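Long-range contact in A197 (Sulfolobus turreted icosahedral virus, PDB 2C0N), which is a viral protein with the GT-A fold and probably acts as a glycosyltransferase, moving sugar units onto an acceptor: residues 1-14 with 48-62. Sequence-based numbering, arbitrary orientation.
With SO4 (sulfate ion), chain D.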
loop_
_atom_site.group_PDB
_atom_site.type_symbol
_atom_site.label_atom_id
_atom_site.label_comp_id
_atom_site.label_asym_id
_atom_site.label_seq_id
_atom_site.Cartn_x
_atom_site.Cartn_y
_atom_site.Cartn_z
HETATM N N MSE A 1 6.085 -20.778 -14.181
HETATM C CA MSE A 1 6.607 -20.463 -12.837
HETATM C C MSE A 1 5.676 -19.473 -12.159
HETATM O O MSE A 1 5.296 -18.468 -12.773
HETATM C CB MSE A 1 7.999 -19.866 -12.942
HETATM C CG MSE A 1 8.657 -19.634 -11.603
HETATM SE SE MSE A 1 10.349 -18.719 -11.689
HETATM C CE MSE A 1 9.822 -16.940 -12.239
ATOM N N ARG A 2 5.317 -19.764 -10.909
ATOM C CA ARG A 2 4.462 -18.899 -10.122
ATOM C C ARG A 2 5.200 -18.408 -8.884
ATOM O O ARG A 2 5.697 -19.193 -8.089
ATOM C CB ARG A 2 3.169 -19.590 -9.711
ATOM C CG ARG A 2 2.169 -18.593 -9.154
ATOM C CD ARG A 2 0.776 -19.087 -9.113
ATOM N NE ARG A 2 0.265 -19.257 -10.455
ATOM C CZ ARG A 2 -0.158 -18.292 -11.272
ATOM N NH1 ARG A 2 -0.179 -17.017 -10.904
ATOM N NH2 ARG A 2 -0.569 -18.617 -12.483
ATOM N N THR A 3 5.240 -17.093 -8.739
ATOM C CA THR A 3 6.062 -16.423 -7.748
ATOM C C THR A 3 5.187 -15.737 -6.719
ATOM O O THR A 3 4.229 -15.027 -7.076
ATOM C CB THR A 3 6.947 -15.392 -8.446
ATOM O OG1 THR A 3 7.722 -16.066 -9.447
ATOM C CG2 THR A 3 7.868 -14.687 -7.487
ATOM N N LEU A 4 5.540 -15.948 -5.457
ATOM C CA LEU A 4 4.933 -15.280 -4.342
ATOM C C LEU A 4 5.960 -14.327 -3.735
ATOM O O LEU A 4 7.036 -14.751 -3.247
ATOM C CB LEU A 4 4.461 -16.280 -3.298
ATOM C CG LEU A 4 3.596 -15.736 -2.161
ATOM C CD1 LEU A 4 2.433 -14.939 -2.708
ATOM C CD2 LEU A 4 3.099 -16.870 -1.339
ATOM N N PHE A 5 5.625 -13.039 -3.789
ATOM C CA PHE A 5 6.482 -11.995 -3.236
ATOM C C PHE A 5 6.251 -11.815 -1.731
ATOM O O PHE A 5 5.139 -11.662 -1.293
ATOM C CB PHE A 5 6.245 -10.662 -3.943
ATOM C CG PHE A 5 6.881 -10.582 -5.286
ATOM C CD1 PHE A 5 6.348 -11.295 -6.351
ATOM C CD2 PHE A 5 8.009 -9.823 -5.498
ATOM C CE1 PHE A 5 6.943 -11.244 -7.596
ATOM C CE2 PHE A 5 8.615 -9.765 -6.735
ATOM C CZ PHE A 5 8.056 -10.481 -7.793
ATOM N N PHE A 6 7.320 -11.782 -0.961
ATOM C CA PHE A 6 7.222 -11.498 0.461
ATOM C C PHE A 6 7.965 -10.206 0.686
ATOM O O PHE A 6 9.147 -10.089 0.348
ATOM C CB PHE A 6 7.812 -12.627 1.287
ATOM C CG PHE A 6 6.934 -13.859 1.341
ATOM C CD1 PHE A 6 6.960 -14.774 0.322
ATOM C CD2 PHE A 6 6.050 -14.048 2.386
ATOM C CE1 PHE A 6 6.134 -15.888 0.342
ATOM C CE2 PHE A 6 5.224 -15.147 2.424
ATOM C CZ PHE A 6 5.261 -16.062 1.418
ATOM N N ILE A 7 7.250 -9.233 1.240
ATOM C CA ILE A 7 7.744 -7.887 1.397
ATOM C C ILE A 7 7.823 -7.549 2.894
ATOM O O ILE A 7 6.802 -7.266 3.495
ATOM C CB ILE A 7 6.825 -6.898 0.644
ATOM C CG1 ILE A 7 6.788 -7.237 -0.860
ATOM C CG2 ILE A 7 7.270 -5.431 0.990
ATOM C CD1 ILE A 7 5.569 -6.661 -1.651
ATOM N N PRO A 8 9.032 -7.579 3.501
ATOM C CA PRO A 8 9.194 -7.206 4.918
ATOM C C PRO A 8 8.894 -5.726 5.061
ATOM O O PRO A 8 9.480 -4.931 4.330
ATOM C CB PRO A 8 10.680 -7.480 5.189
ATOM C CG PRO A 8 11.151 -8.282 4.102
ATOM C CD PRO A 8 10.291 -8.054 2.921
ATOM N N SER A 9 7.939 -5.363 5.887
ATOM C CA SER A 9 7.667 -3.935 6.088
ATOM C C SER A 9 7.813 -3.502 7.520
ATOM O O SER A 9 7.944 -4.342 8.416
ATOM C CB SER A 9 6.273 -3.602 5.575
ATOM O OG SER A 9 5.349 -3.828 6.577
HETATM N N MSE A 10 7.725 -2.186 7.724
HETATM C CA MSE A 10 7.595 -1.575 9.056
HETATM C C MSE A 10 6.169 -1.100 9.335
HETATM O O MSE A 10 5.925 -0.357 10.284
HETATM C CB MSE A 10 8.615 -0.452 9.231
HETATM C CG MSE A 10 10.004 -0.904 8.839
HETATM SE SE MSE A 10 10.724 -1.848 10.332
HETATM C CE MSE A 10 11.357 -0.351 11.302
ATOM N N GLY A 11 5.209 -1.604 8.531
ATOM C CA GLY A 11 3.794 -1.332 8.721
ATOM C C GLY A 11 3.166 -0.421 7.669
ATOM O O GLY A 11 1.961 -0.152 7.712
ATOM N N SER A 12 3.963 0.039 6.714
ATOM C CA SER A 12 3.406 0.786 5.595
ATOM C C SER A 12 4.150 0.430 4.326
ATOM O O SER A 12 5.291 -0.098 4.387
ATOM C CB SER A 12 3.469 2.264 5.854
ATOM O OG SER A 12 4.799 2.717 5.818
ATOM N N VAL A 13 3.517 0.744 3.188
ATOM C CA VAL A 13 4.133 0.563 1.884
ATOM C C VAL A 13 4.093 1.894 1.100
ATOM O O VAL A 13 3.028 2.496 0.945
ATOM C CB VAL A 13 3.418 -0.512 1.080
ATOM C CG1 VAL A 13 4.082 -0.746 -0.253
ATOM C CG2 VAL A 13 3.458 -1.840 1.866
ATOM N N ARG A 14 5.253 2.317 0.620
ATOM C CA ARG A 14 5.377 3.546 -0.166
ATOM C C ARG A 14 4.628 3.393 -1.506
ATOM O O ARG A 14 4.554 2.297 -2.089
ATOM C CB ARG A 14 6.869 3.956 -0.341
ATOM C CG ARG A 14 7.754 2.980 -1.099
ATOM C CD ARG A 14 9.185 3.233 -0.868
ATOM N NE ARG A 14 9.513 2.790 0.477
ATOM C CZ ARG A 14 10.124 3.489 1.398
ATOM N NH1 ARG A 14 10.657 4.630 1.107
ATOM N NH2 ARG A 14 10.302 2.969 2.596
ATOM N N PHE A 48 5.436 -19.726 2.842
ATOM C CA PHE A 48 5.718 -20.153 1.464
ATOM C C PHE A 48 5.702 -21.651 1.306
ATOM O O PHE A 48 5.082 -22.168 0.364
ATOM C CB PHE A 48 7.064 -19.611 1.000
ATOM C CG PHE A 48 7.482 -20.148 -0.319
ATOM C CD1 PHE A 48 6.935 -19.650 -1.485
ATOM C CD2 PHE A 48 8.392 -21.186 -0.401
ATOM C CE1 PHE A 48 7.301 -20.192 -2.731
ATOM C CE2 PHE A 48 8.779 -21.705 -1.644
ATOM C CZ PHE A 48 8.227 -21.227 -2.794
ATOM N N LEU A 49 6.381 -22.356 2.208
ATOM C CA LEU A 49 6.521 -23.810 2.074
ATOM C C LEU A 49 5.159 -24.508 2.105
ATOM O O LEU A 49 4.977 -25.536 1.470
ATOM C CB LEU A 49 7.457 -24.389 3.135
ATOM C CG LEU A 49 8.935 -24.012 2.934
ATOM C CD1 LEU A 49 9.760 -24.317 4.156
ATOM C CD2 LEU A 49 9.519 -24.698 1.710
ATOM N N GLU A 50 4.211 -23.955 2.851
ATOM C CA GLU A 50 2.861 -24.538 2.884
ATOM C C GLU A 50 2.037 -24.212 1.636
ATOM O O GLU A 50 1.106 -24.956 1.303
ATOM C CB GLU A 50 2.107 -24.118 4.155
ATOM C CG GLU A 50 2.787 -24.578 5.447
ATOM C CD GLU A 50 2.870 -26.090 5.581
ATOM O OE1 GLU A 50 2.050 -26.688 6.323
ATOM O OE2 GLU A 50 3.751 -26.701 4.939
HETATM N N MSE A 51 2.379 -23.131 0.940
HETATM C CA MSE A 51 1.601 -22.679 -0.206
HETATM C C MSE A 51 2.121 -23.276 -1.544
HETATM O O MSE A 51 2.765 -22.609 -2.347
HETATM C CB MSE A 51 1.532 -21.155 -0.187
HETATM C CG MSE A 51 0.758 -20.614 1.047
HETATM SE SE MSE A 51 1.148 -18.754 1.484
HETATM C CE MSE A 51 0.111 -18.004 0.095
ATOM N N LYS A 52 1.753 -24.546 -1.773
ATOM C CA LYS A 52 2.363 -25.408 -2.806
ATOM C C LYS A 52 2.130 -24.965 -4.254
ATOM O O LYS A 52 2.811 -25.424 -5.161
ATOM C CB LYS A 52 1.884 -26.860 -2.656
ATOM C CG LYS A 52 1.993 -27.456 -1.248
ATOM C CD LYS A 52 3.310 -27.110 -0.566
ATOM C CE LYS A 52 3.783 -28.238 0.357
ATOM N NZ LYS A 52 4.467 -29.297 -0.460
ATOM N N ASP A 53 1.191 -24.057 -4.480
ATOM C CA ASP A 53 1.002 -23.525 -5.825
ATOM C C ASP A 53 2.091 -22.575 -6.266
ATOM O O ASP A 53 2.247 -22.293 -7.469
ATOM C CB ASP A 53 -0.372 -22.906 -5.923
ATOM C CG ASP A 53 -1.408 -23.961 -6.031
ATOM O OD1 ASP A 53 -1.206 -24.804 -6.927
ATOM O OD2 ASP A 53 -2.332 -24.017 -5.193
ATOM N N TYR A 54 2.901 -22.153 -5.313
ATOM C CA TYR A 54 3.937 -21.181 -5.613
ATOM C C TYR A 54 5.257 -21.903 -5.699
ATOM O O TYR A 54 5.561 -22.722 -4.854
ATOM C CB TYR A 54 3.927 -20.052 -4.578
ATOM C CG TYR A 54 2.600 -19.336 -4.648
ATOM C CD1 TYR A 54 1.555 -19.722 -3.847
ATOM C CD2 TYR A 54 2.369 -18.320 -5.571
ATOM C CE1 TYR A 54 0.308 -19.101 -3.934
ATOM C CE2 TYR A 54 1.118 -17.701 -5.671
ATOM C CZ TYR A 54 0.096 -18.089 -4.845
ATOM O OH TYR A 54 -1.174 -17.501 -4.939
ATOM N N ASP A 55 6.009 -21.589 -6.751
ATOM C CA ASP A 55 7.241 -22.294 -7.122
ATOM C C ASP A 55 8.447 -21.525 -6.631
ATOM O O ASP A 55 9.529 -22.088 -6.491
ATOM C CB ASP A 55 7.395 -22.355 -8.644
ATOM C CG ASP A 55 6.233 -23.028 -9.336
ATOM O OD1 ASP A 55 5.837 -24.122 -8.907
ATOM O OD2 ASP A 55 5.734 -22.446 -10.318
ATOM N N THR A 56 8.276 -20.211 -6.491
ATOM C CA THR A 56 9.364 -19.302 -6.237
ATOM C C THR A 56 8.966 -18.333 -5.134
ATOM O O THR A 56 7.891 -17.756 -5.162
ATOM C CB THR A 56 9.757 -18.562 -7.543
ATOM O OG1 THR A 56 10.164 -19.543 -8.522
ATOM C CG2 THR A 56 10.899 -17.601 -7.311
ATOM N N LEU A 57 9.843 -18.189 -4.163
ATOM C CA LEU A 57 9.697 -17.187 -3.113
ATOM C C LEU A 57 10.558 -16.023 -3.549
ATOM O O LEU A 57 11.782 -16.177 -3.668
ATOM C CB LEU A 57 10.207 -17.740 -1.785
ATOM C CG LEU A 57 9.796 -17.005 -0.494
ATOM C CD1 LEU A 57 10.190 -17.797 0.716
ATOM C CD2 LEU A 57 10.444 -15.673 -0.422
ATOM N N ALA A 58 9.924 -14.875 -3.778
ATOM C CA ALA A 58 10.651 -13.651 -4.094
ATOM C C ALA A 58 10.625 -12.764 -2.868
ATOM O O ALA A 58 9.532 -12.424 -2.388
ATOM C CB ALA A 58 10.014 -12.946 -5.251
ATOM N N PHE A 59 11.803 -12.418 -2.324
ATOM C CA PHE A 59 11.891 -11.351 -1.300
ATOM C C PHE A 59 12.118 -10.009 -1.984
ATOM O O PHE A 59 13.010 -9.893 -2.853
ATOM C CB PHE A 59 13.078 -11.608 -0.379
ATOM C CG PHE A 59 12.808 -12.611 0.686
ATOM C CD1 PHE A 59 11.767 -12.438 1.564
ATOM C CD2 PHE A 59 13.642 -13.698 0.846
ATOM C CE1 PHE A 59 11.539 -13.335 2.601
ATOM C CE2 PHE A 59 13.389 -14.612 1.877
ATOM C CZ PHE A 59 12.352 -14.419 2.729
ATOM N N LEU A 60 11.316 -9.029 -1.590
ATOM C CA LEU A 60 11.389 -7.670 -2.063
ATOM C C LEU A 60 11.235 -6.760 -0.885
ATOM O O LEU A 60 10.193 -6.789 -0.235
ATOM C CB LEU A 60 10.291 -7.396 -3.107
ATOM C CG LEU A 60 10.337 -6.062 -3.864
ATOM C CD1 LEU A 60 11.576 -5.953 -4.676
ATOM C CD2 LEU A 60 9.112 -5.963 -4.760
ATOM N N ASP A 61 12.307 -6.008 -0.559
ATOM C CA ASP A 61 12.265 -5.062 0.552
ATOM C C ASP A 61 11.256 -3.997 0.178
ATOM O O ASP A 61 11.069 -3.684 -1.003
ATOM C CB ASP A 61 13.626 -4.435 0.804
ATOM C CG ASP A 61 14.563 -5.339 1.586
ATOM O OD1 ASP A 61 14.132 -6.370 2.159
ATOM O OD2 ASP A 61 15.743 -4.981 1.623
ATOM N N GLU A 62 10.565 -3.474 1.181
ATOM C CA GLU A 62 9.511 -2.486 0.942
ATOM C C GLU A 62 10.037 -1.174 0.313
ATOM O O GLU A 62 9.269 -0.378 -0.218
ATOM C CB GLU A 62 8.766 -2.222 2.236
ATOM C CG GLU A 62 7.646 -1.191 2.158
ATOM C CD GLU A 62 8.115 0.244 2.351
ATOM O OE1 GLU A 62 9.194 0.436 2.968
ATOM O OE2 GLU A 62 7.428 1.187 1.876
HETATM S S SO4 D . 1.553 -21.798 -13.135
HETATM O O1 SO4 D . 1.763 -23.018 -13.897
HETATM O O2 SO4 D . 2.825 -21.115 -13.060
HETATM O O3 SO4 D . 0.550 -20.993 -13.812
HETATM O O4 SO4 D . 1.087 -22.069 -11.769
HETATM O O HOH W 1 11.804 -4.124 3.773
HETATM O O HOH W 2 6.640 3.077 3.828
#
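Strands 3-8 and 56-60 pair in parallel, Thr3 beside Thr56 through Phe6 beside Phe59, in the central sheet of the GT-A fold. Strand 28-31 pairs with the other edge of 3-8, an arrangement consistent with the nucleotide-binding, Rossmann-like half of such enzymes.

Backbone bonds alternate from Leu4 N to Thr56 O through Leu60 N to Phe6 O. At the start, Arg2 O accepts from both Asp55 N and Thr56 N. Asp55 OD2 takes Arg2 N in return (2.8 Å).

Apolar packing covers both faces. On one, Ala58 CB sits over the centre of the Phe5 ring, 3.7 Å above its plane, and also meets Thr3 CG2. On the other, Phe6 CD1 touches Leu57 CD2 at 3.7 Å, while its CE1 reaches Phe48 CB of helix 37-50. Leu4 puts CD2 over a face of Tyr54, toward the rim, and against Met51 CE. Tyr54 OH bonds to Glu27.

Polar contacts close the far end. A water bridges Ser12 OG and Glu62 OE2. Glu62 has CG anti to the backbone N (chi1 179°) and bends at chi2, bringing its carboxylate to Arg14. Arg14 N donates to OE2 of Glu62 (2.8 Å), and Arg14 NE adds a weak bond to the same oxygen. Arg14 NH2 meets the syn lone pair of Glu62 OE1 at 2.8 Å, in the guanidinium plane and nearly straight (172°).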